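PDB 5OKL: afamin from Homo sapiens, which carries hydrophobic molecules in body fluids, binds vitamin E, and keeps lipidated Wnt proteins soluble and active. Local coordinates for residues L206-T211 / N465-I470; I217-L222 / E233-V238; H341-I346 / L443-A448; Q354-L359 / R374-K379. All coordinates share one frame; numbering follows the deposited sequence.

Contact 2 is the most purely apolar of the four: neighbouring helices 211-225 and 231-250, both in the region that forms the ligand pocket, pack through aliphatic branches. Contact 3 is also buried but mixed, joining loop and helix start with capping groups, and it touches contact 2 where Ile346 meets Ile221. Contacts 1 and 4 lie partly open beside glycans. Contact 1 relies on one lysine ammonium gripping backbone carbonyls, whereas contact 4 uses aliphatic side chains and the carbon chain of an exposed lysine. Contacts 1 and 3 each bring the second albumin repeat against the third; contacts 2 and 4 bring together helices close in sequence, 10 and 14 residues lying between their segments.

Contact 1. Residues L206-T211 / N465-I470; sequences LLKFGT and NENRTI. With NAG (2-acetamido-2-deoxy-beta-D-glucopyranose), chain D; NAG (2-acetamido-2-deoxy-beta-D-glucopyranose), chain B.
Lys208 and Asn467 run past each other in opposite directions, so that Lys208 CE lies 3.6 Å from Asn467 OD1 while the ammonium continues to Glu466 O. The lysine chain is nearly straight until its last torsion, where chi4 of 60° turns NZ onto that carbonyl. The bond is 3.0 Å from Lys208 NZ to Glu466 O, with the donor tilted 33° from the carbonyl plane. NZ also donates to Cys462 O and Gly463 O, where helix 446-462 ends, so three carbonyls hold it; a long, flexible cation suits such a cluster. Beside it, Leu207 lays its CD2 methyl 3.7 Å from Asn465 C, covering backbone. An alanine in place of Lys208 is likely to leave Glu466 O and the carbonyls at the helix end without their shared donor. Asn467 ND2 is covalently joined to a sugar, whose chain folds back over the end of helix 186-209: the acetamide methyl C8 of the chain B sugar sits 3.4 Å from Lys208 O. Buried charge is thus met by carbonyl dipoles, probably strengthened by a helix C-terminus, while the glycan lies against backbone of helix 186-209.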
# COMPACT_ATOMS: atom_id res chain seq x y z
N LEU A 206 -2.87 11.06 -1.78
CA LEU A 206 -3.95 12.07 -1.74
C LEU A 206 -3.74 13.01 -0.54
O LEU A 206 -3.81 14.22 -0.71
CB LEU A 206 -5.34 11.40 -1.69
CG LEU A 206 -6.59 12.27 -1.50
CD1 LEU A 206 -6.75 13.29 -2.62
CD2 LEU A 206 -7.81 11.36 -1.41
N LEU A 207 -3.47 12.47 0.65
CA LEU A 207 -3.26 13.30 1.84
C LEU A 207 -2.07 14.24 1.70
O LEU A 207 -2.17 15.42 2.02
CB LEU A 207 -3.09 12.43 3.09
CG LEU A 207 -2.89 13.14 4.44
CD1 LEU A 207 -4.04 14.09 4.79
CD2 LEU A 207 -2.70 12.15 5.59
N LYS A 208 -0.95 13.70 1.22
CA LYS A 208 0.31 14.46 1.18
C LYS A 208 0.44 15.37 -0.03
O LYS A 208 1.07 16.42 0.07
CB LYS A 208 1.53 13.52 1.21
CG LYS A 208 1.72 12.86 2.56
CD LYS A 208 2.94 11.96 2.60
CE LYS A 208 3.22 11.51 4.03
NZ LYS A 208 2.10 10.75 4.64
N PHE A 209 -0.13 14.96 -1.17
CA PHE A 209 0.06 15.71 -2.43
C PHE A 209 -1.19 16.29 -3.07
O PHE A 209 -1.10 17.14 -3.94
CB PHE A 209 0.81 14.84 -3.42
CG PHE A 209 2.14 14.39 -2.91
CD1 PHE A 209 3.18 15.29 -2.77
CD2 PHE A 209 2.34 13.07 -2.54
CE1 PHE A 209 4.43 14.86 -2.34
CE2 PHE A 209 3.57 12.64 -2.05
CZ PHE A 209 4.61 13.54 -1.94
N GLY A 210 -2.37 15.85 -2.64
CA GLY A 210 -3.60 16.38 -3.16
C GLY A 210 -4.06 15.66 -4.41
O GLY A 210 -3.34 14.84 -5.01
N THR A 211 -5.26 16.04 -4.81
CA THR A 211 -6.06 15.33 -5.79
C THR A 211 -5.47 15.35 -7.18
O THR A 211 -5.68 14.42 -7.97
CB THR A 211 -7.50 15.87 -5.82
OG1 THR A 211 -8.32 15.00 -6.61
CG2 THR A 211 -7.56 17.31 -6.39
N ASN A 465 -2.38 7.99 6.92
CA ASN A 465 -3.24 9.03 7.48
C ASN A 465 -2.49 9.91 8.48
O ASN A 465 -3.09 10.52 9.37
CB ASN A 465 -4.49 8.41 8.13
CG ASN A 465 -4.20 7.69 9.45
OD1 ASN A 465 -3.09 7.24 9.70
ND2 ASN A 465 -5.23 7.57 10.30
N GLU A 466 -1.18 10.00 8.33
CA GLU A 466 -0.36 10.83 9.18
C GLU A 466 0.90 11.20 8.42
O GLU A 466 1.35 10.48 7.51
CB GLU A 466 -0.00 10.10 10.48
CG GLU A 466 0.53 8.68 10.32
CD GLU A 466 0.85 8.01 11.65
OE1 GLU A 466 0.24 8.38 12.68
OE2 GLU A 466 1.70 7.10 11.67
N ASN A 467 1.46 12.34 8.81
CA ASN A 467 2.77 12.78 8.38
C ASN A 467 3.72 12.38 9.51
O ASN A 467 3.64 12.89 10.63
CB ASN A 467 2.77 14.28 8.12
CG ASN A 467 1.75 14.68 7.06
OD1 ASN A 467 1.61 14.00 6.04
ND2 ASN A 467 1.03 15.80 7.28
N ARG A 468 4.61 11.44 9.20
CA ARG A 468 5.43 10.80 10.21
C ARG A 468 6.70 11.59 10.33
O ARG A 468 7.08 12.30 9.41
CB ARG A 468 5.75 9.38 9.79
CG ARG A 468 4.54 8.52 9.49
CD ARG A 468 4.98 7.10 9.19
NE ARG A 468 5.44 6.43 10.40
CZ ARG A 468 5.98 5.21 10.44
NH1 ARG A 468 6.12 4.50 9.32
NH2 ARG A 468 6.33 4.68 11.60
N THR A 469 7.32 11.50 11.50
CA THR A 469 8.58 12.17 11.79
C THR A 469 9.60 11.10 12.14
O THR A 469 9.62 10.58 13.25
CB THR A 469 8.43 13.21 12.92
OG1 THR A 469 8.02 12.56 14.13
CG2 THR A 469 7.40 14.24 12.51
N ILE A 470 10.42 10.74 11.17
CA ILE A 470 11.41 9.67 11.35
C ILE A 470 12.74 10.37 11.58
O ILE A 470 13.26 10.37 12.69
CB ILE A 470 11.37 8.67 10.19
CG1 ILE A 470 9.96 8.05 10.15
CG2 ILE A 470 12.39 7.56 10.38
CD1 ILE A 470 9.68 7.18 8.97
C1 NAG D . 0.01 16.32 6.37
C2 NAG D . -1.01 17.24 7.07
C3 NAG D . -1.94 17.94 6.10
C4 NAG D . -1.18 18.56 4.93
C5 NAG D . -0.24 17.51 4.32
C6 NAG D . 0.55 18.06 3.12
C7 NAG D . -1.49 16.47 9.34
C8 NAG D . -2.41 15.70 10.25
N2 NAG D . -1.81 16.50 8.04
O3 NAG D . -2.66 18.96 6.81
O4 NAG D . -2.10 19.02 3.92
O5 NAG D . 0.67 17.04 5.32
O6 NAG D . 1.02 19.38 3.39
O7 NAG D . -0.51 17.04 9.78
C1 NAG B . -2.30 20.46 3.79
C2 NAG B . -2.81 20.77 2.38
C3 NAG B . -2.97 22.27 2.19
C4 NAG B . -3.86 22.86 3.28
C5 NAG B . -3.38 22.43 4.68
C6 NAG B . -4.36 22.92 5.75
C7 NAG B . -2.25 19.23 0.56
C8 NAG B . -1.22 18.81 -0.45
N2 NAG B . -1.91 20.25 1.37
O3 NAG B . -3.56 22.52 0.90
O4 NAG B . -3.84 24.29 3.18
O5 NAG B . -3.24 20.99 4.75
O6 NAG B . -4.18 22.18 6.97
O7 NAG B . -3.33 18.67 0.64

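Contact 2. Residues I217-L222 / E233-V238; sequences IYIAIL and ELISLV
Val238 N donates to Leu234 O over 2.8 Å, an ordinary helical bond of helix 231-250, and this one-turn spacing aims both side chains at helix 211-225. The side chains that meet across the contact do so through carbon atoms. Val238 pushes its CG2 methyl against the facing backbone, where it also lies 3.7 Å from Leu222 CD1, while the Ile219 side chain crosses that of Val238 at about a right angle, with CG1 against CG2. A branched, compact valine suits this place because the chains come near here: the CA atoms of Tyr218 and Val238 are 6.0 Å apart.

Leu222 and Leu234 fill the next turn. With its CG anti to the backbone N (chi1 173°), Leu234 can divide its two methyls between partners: CD1 reaches Leu222 CB at 3.7 Å, and CD2 meets Ile219 CG2 at 4.0 Å, again nearly crosswise. The same Leu222 CD1 that meets Val238 also lies 3.9 Å from Leu237 CG. Ile219 CD1 touches Ile235 CD1 at the edge of the patch. Tyr218 offers its CB to Val238 but turns its ring away, and its OH is bonded to the hydroxyl of Tyr245.

Further helices close the sides, with Ala331 and Thr334 against Ile219 and Val263 against Leu237. The two segment axes approach to 9.7 Å and their directions differ by 126°, a steeply inclined packing of successive helices. It belongs to the all-helical albumin fold, here within the region of the second repeat that forms the pocket for hydrophobic ligands.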
# COMPACT_ATOMS: atom_id res chain seq x y z
N ILE A 217 -1.86 9.78 -11.51
CA ILE A 217 -1.69 8.35 -11.29
C ILE A 217 -2.71 7.57 -12.09
O ILE A 217 -2.36 6.57 -12.76
CB ILE A 217 -1.80 7.95 -9.79
CG1 ILE A 217 -0.57 8.43 -9.03
CG2 ILE A 217 -1.93 6.43 -9.62
CD1 ILE A 217 -0.72 8.39 -7.53
N TYR A 218 -3.96 8.00 -12.05
CA TYR A 218 -4.98 7.22 -12.76
C TYR A 218 -5.02 7.43 -14.28
O TYR A 218 -5.33 6.49 -15.00
CB TYR A 218 -6.35 7.26 -12.07
CG TYR A 218 -6.39 6.14 -11.07
CD1 TYR A 218 -6.71 4.84 -11.47
CD2 TYR A 218 -6.03 6.36 -9.74
CE1 TYR A 218 -6.71 3.80 -10.55
CE2 TYR A 218 -6.00 5.32 -8.83
CZ TYR A 218 -6.34 4.04 -9.23
OH TYR A 218 -6.31 3.02 -8.29
N ILE A 219 -4.60 8.59 -14.76
CA ILE A 219 -4.37 8.78 -16.20
C ILE A 219 -3.33 7.76 -16.68
O ILE A 219 -3.57 7.05 -17.67
CB ILE A 219 -3.95 10.22 -16.56
CG1 ILE A 219 -5.09 11.22 -16.25
CG2 ILE A 219 -3.65 10.35 -18.06
CD1 ILE A 219 -4.68 12.66 -16.23
N ALA A 220 -2.21 7.65 -15.97
CA ALA A 220 -1.15 6.69 -16.33
C ALA A 220 -1.65 5.22 -16.28
O ALA A 220 -1.51 4.50 -17.26
CB ALA A 220 0.06 6.87 -15.43
N ILE A 221 -2.26 4.82 -15.17
CA ILE A 221 -2.76 3.46 -14.99
C ILE A 221 -3.79 3.07 -16.03
O ILE A 221 -3.63 2.05 -16.69
CB ILE A 221 -3.37 3.25 -13.57
CG1 ILE A 221 -2.27 3.23 -12.49
CG2 ILE A 221 -4.18 1.95 -13.51
CD1 ILE A 221 -2.77 3.24 -11.05
N LEU A 222 -4.85 3.87 -16.17
CA LEU A 222 -5.95 3.50 -17.06
C LEU A 222 -5.54 3.57 -18.53
O LEU A 222 -5.97 2.73 -19.33
CB LEU A 222 -7.17 4.38 -16.78
CG LEU A 222 -7.74 4.24 -15.37
CD1 LEU A 222 -8.80 5.30 -15.11
CD2 LEU A 222 -8.27 2.83 -15.12
N GLU A 233 -13.22 10.08 -22.96
CA GLU A 233 -13.78 9.04 -22.11
C GLU A 233 -12.83 8.66 -20.96
O GLU A 233 -13.27 8.41 -19.85
CB GLU A 233 -14.11 7.80 -22.96
CG GLU A 233 -14.67 6.61 -22.18
CD GLU A 233 -15.91 6.95 -21.35
OE1 GLU A 233 -16.79 7.68 -21.86
OE2 GLU A 233 -15.98 6.51 -20.19
N LEU A 234 -11.52 8.64 -21.24
CA LEU A 234 -10.50 8.43 -20.22
C LEU A 234 -10.60 9.47 -19.09
O LEU A 234 -10.63 9.11 -17.91
CB LEU A 234 -9.10 8.48 -20.83
CG LEU A 234 -7.99 8.44 -19.76
CD1 LEU A 234 -7.71 7.00 -19.37
CD2 LEU A 234 -6.76 9.17 -20.23
N ILE A 235 -10.65 10.75 -19.47
CA ILE A 235 -10.70 11.83 -18.49
C ILE A 235 -11.98 11.74 -17.65
O ILE A 235 -11.95 11.95 -16.44
CB ILE A 235 -10.51 13.21 -19.15
CG1 ILE A 235 -9.09 13.36 -19.72
CG2 ILE A 235 -10.82 14.36 -18.19
CD1 ILE A 235 -7.96 13.21 -18.74
N SER A 236 -13.08 11.39 -18.29
CA SER A 236 -14.34 11.14 -17.59
C SER A 236 -14.20 10.02 -16.53
O SER A 236 -14.62 10.17 -15.39
CB SER A 236 -15.43 10.79 -18.61
OG SER A 236 -16.64 10.41 -17.99
N LEU A 237 -13.60 8.91 -16.94
CA LEU A 237 -13.38 7.76 -16.07
C LEU A 237 -12.41 8.09 -14.92
O LEU A 237 -12.61 7.65 -13.80
CB LEU A 237 -12.86 6.59 -16.91
CG LEU A 237 -12.53 5.26 -16.22
CD1 LEU A 237 -13.75 4.71 -15.48
CD2 LEU A 237 -12.02 4.29 -17.29
N VAL A 238 -11.38 8.88 -15.20
CA VAL A 238 -10.44 9.31 -14.17
C VAL A 238 -11.11 10.19 -13.12
O VAL A 238 -10.75 10.11 -11.93
CB VAL A 238 -9.21 10.01 -14.80
CG1 VAL A 238 -8.35 10.70 -13.75
CG2 VAL A 238 -8.38 8.99 -15.56

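Contact 3. Residues H341-I346 / L443-A448; sequences HPDLSI and LSEEFA
A type I beta turn from His341 to Leu344 swings the chain so that Ser345 comes beside Ala448, their CA atoms 4.1 Å apart, where helix 446-462 begins. In the all-helical albumin fold this is a junction between repeats: the link between helices 326-339 and 346-363 of the second meets a helix start of the third.

Two N-caps lie side by side. Glu445 precedes helix 446-462, and in the conformer described its chain, bent at chi2 (36°), curls back so that OE2 accepts from Ala448 N at 2.7 Å, with an angle of 151° at the hydrogen and on the anti side of the carboxylate. The carboxylate supplies an acceptor for an N-H at the helix start that has no carbonyl one turn earlier; glutamate, longer than usual N-cap residues, must fold back to bring it there. Asp343 and Glu445 are each modelled in two conformers, so this cap and the stance of their carboxylates are doubtful in detail.

Ser345 caps helix 346-363. Its OG stands between the backbone N and the carbonyl carbon (chi1 67°), bonded to Glu348 N and also to Asp451 of the facing helix; a short hydroxyl fits where one oxygen must serve both. Ala448, small enough for close backbones, sets its CB 3.9 Å from Leu344 O.

The Phe447 ring packs against Leu388 and Val391 of helix 376-417. Leu344 CD2 approaches its CE2 obliquely at 4.2 Å, and Asp343 O lies at the ring's edge, near its plane, 3.6 Å from Phe447 CD2.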
# COMPACT_ATOMS: atom_id res chain seq x y z
N HIS A 341 3.44 2.69 -23.74
CA HIS A 341 4.54 2.10 -22.94
C HIS A 341 4.00 1.20 -21.85
O HIS A 341 4.14 1.50 -20.66
CB HIS A 341 5.47 3.19 -22.37
CG HIS A 341 6.28 3.89 -23.41
ND1 HIS A 341 5.79 4.95 -24.16
CD2 HIS A 341 7.54 3.67 -23.86
CE1 HIS A 341 6.73 5.35 -25.01
NE2 HIS A 341 7.79 4.58 -24.85
N PRO A 342 3.41 0.06 -22.24
CA PRO A 342 2.91 -0.88 -21.25
C PRO A 342 3.97 -1.55 -20.36
O PRO A 342 3.58 -2.27 -19.44
CB PRO A 342 2.23 -1.97 -22.11
CG PRO A 342 2.96 -1.93 -23.40
CD PRO A 342 3.29 -0.48 -23.62
N ASP A 343 5.25 -1.32 -20.63
CA ASP A 343 6.35 -1.92 -19.87
C ASP A 343 7.03 -0.95 -18.90
O ASP A 343 8.01 -1.30 -18.26
CB ASP A 343 7.38 -2.51 -20.86
CG ASP A 343 6.87 -3.78 -21.56
OD1 ASP A 343 5.93 -4.45 -21.08
OD2 ASP A 343 7.44 -4.11 -22.63
N LEU A 344 6.52 0.28 -18.76
CA LEU A 344 7.01 1.16 -17.70
C LEU A 344 6.16 1.03 -16.43
O LEU A 344 4.96 0.71 -16.47
CB LEU A 344 7.13 2.60 -18.18
CG LEU A 344 8.03 2.78 -19.42
CD1 LEU A 344 8.13 4.25 -19.79
CD2 LEU A 344 9.43 2.20 -19.24
N SER A 345 6.82 1.23 -15.29
CA SER A 345 6.12 1.33 -14.03
C SER A 345 5.32 2.66 -14.01
O SER A 345 5.62 3.58 -14.79
CB SER A 345 7.13 1.33 -12.91
OG SER A 345 7.90 2.51 -12.96
N ILE A 346 4.35 2.76 -13.11
CA ILE A 346 3.58 3.99 -12.93
C ILE A 346 4.46 5.14 -12.43
O ILE A 346 4.34 6.25 -12.95
CB ILE A 346 2.36 3.77 -12.00
CG1 ILE A 346 1.40 2.71 -12.56
CG2 ILE A 346 1.66 5.09 -11.71
CD1 ILE A 346 1.09 2.83 -14.04
N LEU A 443 9.78 -12.82 -14.02
CA LEU A 443 8.65 -12.53 -14.93
C LEU A 443 9.06 -11.70 -16.14
O LEU A 443 10.07 -11.00 -16.11
CB LEU A 443 7.53 -11.79 -14.20
CG LEU A 443 6.88 -12.49 -13.00
CD1 LEU A 443 5.91 -11.55 -12.30
CD2 LEU A 443 6.18 -13.77 -13.43
N SER A 444 8.26 -11.81 -17.20
CA SER A 444 8.36 -10.90 -18.34
C SER A 444 7.87 -9.55 -17.85
O SER A 444 6.85 -9.46 -17.13
CB SER A 444 7.51 -11.38 -19.53
OG SER A 444 6.12 -11.16 -19.32
N GLU A 445 8.61 -8.51 -18.24
CA GLU A 445 8.45 -7.18 -17.67
C GLU A 445 8.70 -7.11 -16.16
O GLU A 445 7.84 -6.69 -15.36
CB GLU A 445 7.09 -6.55 -18.04
CG GLU A 445 7.05 -5.05 -17.84
CD GLU A 445 8.37 -4.37 -18.17
OE1 GLU A 445 8.93 -4.67 -19.25
OE2 GLU A 445 8.90 -3.60 -17.35
N GLU A 446 9.92 -7.50 -15.79
CA GLU A 446 10.37 -7.40 -14.42
C GLU A 446 10.49 -5.94 -13.99
O GLU A 446 10.27 -5.65 -12.81
CB GLU A 446 11.71 -8.14 -14.19
CG GLU A 446 12.95 -7.42 -14.70
CD GLU A 446 14.26 -8.16 -14.42
OE1 GLU A 446 15.30 -7.49 -14.36
OE2 GLU A 446 14.28 -9.40 -14.31
N PHE A 447 10.86 -5.04 -14.92
CA PHE A 447 11.12 -3.64 -14.58
C PHE A 447 9.89 -2.95 -13.98
O PHE A 447 9.99 -2.30 -12.93
CB PHE A 447 11.65 -2.79 -15.76
CG PHE A 447 11.63 -1.31 -15.44
CD1 PHE A 447 12.59 -0.78 -14.60
CD2 PHE A 447 10.57 -0.49 -15.84
CE1 PHE A 447 12.55 0.55 -14.22
CE2 PHE A 447 10.51 0.85 -15.46
CZ PHE A 447 11.50 1.37 -14.65
N ALA A 448 8.76 -3.06 -14.68
CA ALA A 448 7.49 -2.48 -14.23
C ALA A 448 7.07 -3.05 -12.88
O ALA A 448 6.76 -2.30 -11.97
CB ALA A 448 6.39 -2.70 -15.28

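Contact 4. Residues Q354-L359 / R374-K379; sequences QIYKDL and RYAEDK. With NAG (2-acetamido-2-deoxy-beta-D-glucopyranose), chain C.
A chi1 of 174° at Leu359 sets CG opposite the backbone N and carries its two methyls across to Ala376 and Lys379, while the chi4 bend of Lys379 (82°) folds the end of that lysine back beside the leucine. Leu359 CD2 presses on Ala376 CB at 3.3 Å, tighter than usual for two carbons, and the alanine is apt because a bulkier side chain would have to displace the leucine. The other branch, CD1, lies 4.1 Å from Lys379 NZ, with CE hardly farther, the two side chains passing at a slant.

One turn back along helix 346-363, Ile355 brings CG2 to 4.1 Å from Lys379 CB. Lysine suits this exposed edge, since its methylenes cover the two aliphatic residues while its charged end can still meet solvent. In the all-helical albumin fold these contacts pack the helix against the N-terminal part of helix 376-417, which runs on from the second repeat into the third, and the disulfide Cys363-Cys372 ties the end of helix 346-363 to the short helix 369-373 that precedes the long one. A glycine at Leu359 would probably leave a gap against Ala376 and deprive the carbon chain of Lys379 of its apolar support.

Deeper in, Tyr356 CD1 lies 4.4 Å from Ala376 CB, which meets the ring obliquely. That ring is stacked with Phe333, and its OH is bonded to Phe312 O, so an aromatic with a polar tip fits a buried place. On the outer side of the long helix, the acetamide methyl C8 of the chain C sugar rests 3.8 Å from Glu377 CB.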
# COMPACT_ATOMS: atom_id res chain seq x y z
N GLN A 354 6.90 14.69 -15.32
CA GLN A 354 7.56 15.78 -14.61
C GLN A 354 8.79 16.32 -15.34
O GLN A 354 9.01 17.54 -15.36
CB GLN A 354 7.91 15.33 -13.19
CG GLN A 354 8.33 16.44 -12.24
CD GLN A 354 7.34 17.58 -12.18
OE1 GLN A 354 6.12 17.36 -12.15
NE2 GLN A 354 7.84 18.82 -12.19
N ILE A 355 9.59 15.42 -15.92
CA ILE A 355 10.73 15.81 -16.76
C ILE A 355 10.24 16.63 -17.99
O ILE A 355 10.85 17.65 -18.35
CB ILE A 355 11.52 14.56 -17.22
CG1 ILE A 355 12.28 13.93 -16.05
CG2 ILE A 355 12.52 14.90 -18.32
CD1 ILE A 355 12.61 12.46 -16.26
N TYR A 356 9.15 16.21 -18.60
CA TYR A 356 8.62 16.92 -19.76
C TYR A 356 8.09 18.30 -19.34
O TYR A 356 8.39 19.31 -19.98
CB TYR A 356 7.54 16.10 -20.46
CG TYR A 356 6.95 16.74 -21.69
CD1 TYR A 356 7.77 17.20 -22.73
CD2 TYR A 356 5.58 16.90 -21.82
CE1 TYR A 356 7.23 17.79 -23.85
CE2 TYR A 356 5.03 17.49 -22.94
CZ TYR A 356 5.86 17.93 -23.96
OH TYR A 356 5.31 18.51 -25.07
N LYS A 357 7.38 18.34 -18.22
CA LYS A 357 6.89 19.57 -17.65
C LYS A 357 8.01 20.57 -17.35
O LYS A 357 7.90 21.74 -17.72
CB LYS A 357 6.07 19.29 -16.38
CG LYS A 357 5.49 20.53 -15.74
CD LYS A 357 4.55 20.20 -14.60
CE LYS A 357 4.17 21.48 -13.87
NZ LYS A 357 3.05 21.31 -12.90
N ASP A 358 9.06 20.10 -16.66
CA ASP A 358 10.21 20.94 -16.31
C ASP A 358 11.01 21.39 -17.53
O ASP A 358 11.52 22.51 -17.55
CB ASP A 358 11.18 20.23 -15.34
CG ASP A 358 10.58 19.94 -13.97
OD1 ASP A 358 9.47 20.46 -13.64
OD2 ASP A 358 11.23 19.18 -13.22
N LEU A 359 11.17 20.50 -18.52
CA LEU A 359 11.83 20.88 -19.77
C LEU A 359 11.09 22.02 -20.47
O LEU A 359 11.73 22.96 -20.93
CB LEU A 359 11.95 19.68 -20.72
CG LEU A 359 12.50 19.98 -22.12
CD1 LEU A 359 13.97 20.35 -22.05
CD2 LEU A 359 12.29 18.77 -23.02
N ARG A 374 12.76 19.83 -28.82
CA ARG A 374 12.76 18.87 -29.93
C ARG A 374 13.28 17.48 -29.54
O ARG A 374 12.79 16.48 -30.06
CB ARG A 374 13.57 19.41 -31.12
CG ARG A 374 13.34 18.67 -32.43
CD ARG A 374 14.13 19.31 -33.57
NE ARG A 374 13.38 19.31 -34.84
CZ ARG A 374 13.89 19.64 -36.03
NH1 ARG A 374 15.18 19.98 -36.14
NH2 ARG A 374 13.12 19.61 -37.11
N TYR A 375 14.26 17.43 -28.64
CA TYR A 375 14.90 16.17 -28.25
C TYR A 375 14.51 15.68 -26.86
O TYR A 375 15.28 14.98 -26.19
CB TYR A 375 16.43 16.31 -28.38
CG TYR A 375 16.85 16.74 -29.78
CD1 TYR A 375 16.95 15.81 -30.81
CD2 TYR A 375 17.09 18.09 -30.08
CE1 TYR A 375 17.31 16.20 -32.10
CE2 TYR A 375 17.45 18.49 -31.36
CZ TYR A 375 17.56 17.54 -32.36
OH TYR A 375 17.92 17.91 -33.64
N ALA A 376 13.29 16.02 -26.42
CA ALA A 376 12.80 15.58 -25.12
C ALA A 376 12.81 14.06 -24.96
O ALA A 376 13.06 13.56 -23.87
CB ALA A 376 11.41 16.12 -24.86
N GLU A 377 12.52 13.33 -26.04
CA GLU A 377 12.55 11.87 -25.99
C GLU A 377 13.91 11.26 -25.59
O GLU A 377 13.95 10.13 -25.09
CB GLU A 377 12.12 11.26 -27.33
CG GLU A 377 10.62 11.05 -27.44
CD GLU A 377 10.12 11.15 -28.87
OE1 GLU A 377 10.47 12.14 -29.54
OE2 GLU A 377 9.37 10.25 -29.32
N ASP A 378 15.01 11.98 -25.82
CA ASP A 378 16.32 11.53 -25.35
C ASP A 378 16.43 11.59 -23.83
O ASP A 378 16.97 10.67 -23.21
CB ASP A 378 17.46 12.32 -26.03
CG ASP A 378 17.59 12.01 -27.52
OD1 ASP A 378 17.42 10.83 -27.89
OD2 ASP A 378 17.84 12.95 -28.32
N LYS A 379 15.92 12.67 -23.23
CA LYS A 379 15.81 12.73 -21.76
C LYS A 379 14.94 11.59 -21.24
O LYS A 379 15.26 11.01 -20.22
CB LYS A 379 15.27 14.08 -21.25
CG LYS A 379 16.36 15.10 -20.92
CD LYS A 379 15.83 16.52 -20.80
CE LYS A 379 16.93 17.56 -21.04
NZ LYS A 379 17.19 17.82 -22.49
C1 NAG C . 13.93 5.88 -27.53
C2 NAG C . 14.40 6.11 -28.99
C3 NAG C . 13.73 5.18 -30.00
C4 NAG C . 13.52 3.76 -29.49
C5 NAG C . 13.03 3.74 -28.04
C6 NAG C . 12.92 2.31 -27.50
C7 NAG C . 15.01 8.47 -29.28
C8 NAG C . 14.58 9.82 -29.78
N2 NAG C . 14.12 7.49 -29.40
O3 NAG C . 14.55 5.13 -31.18
O4 NAG C . 12.56 3.10 -30.32
O5 NAG C . 13.94 4.48 -27.24
O6 NAG C . 13.50 2.21 -26.19
O7 NAG C . 16.12 8.29 -28.80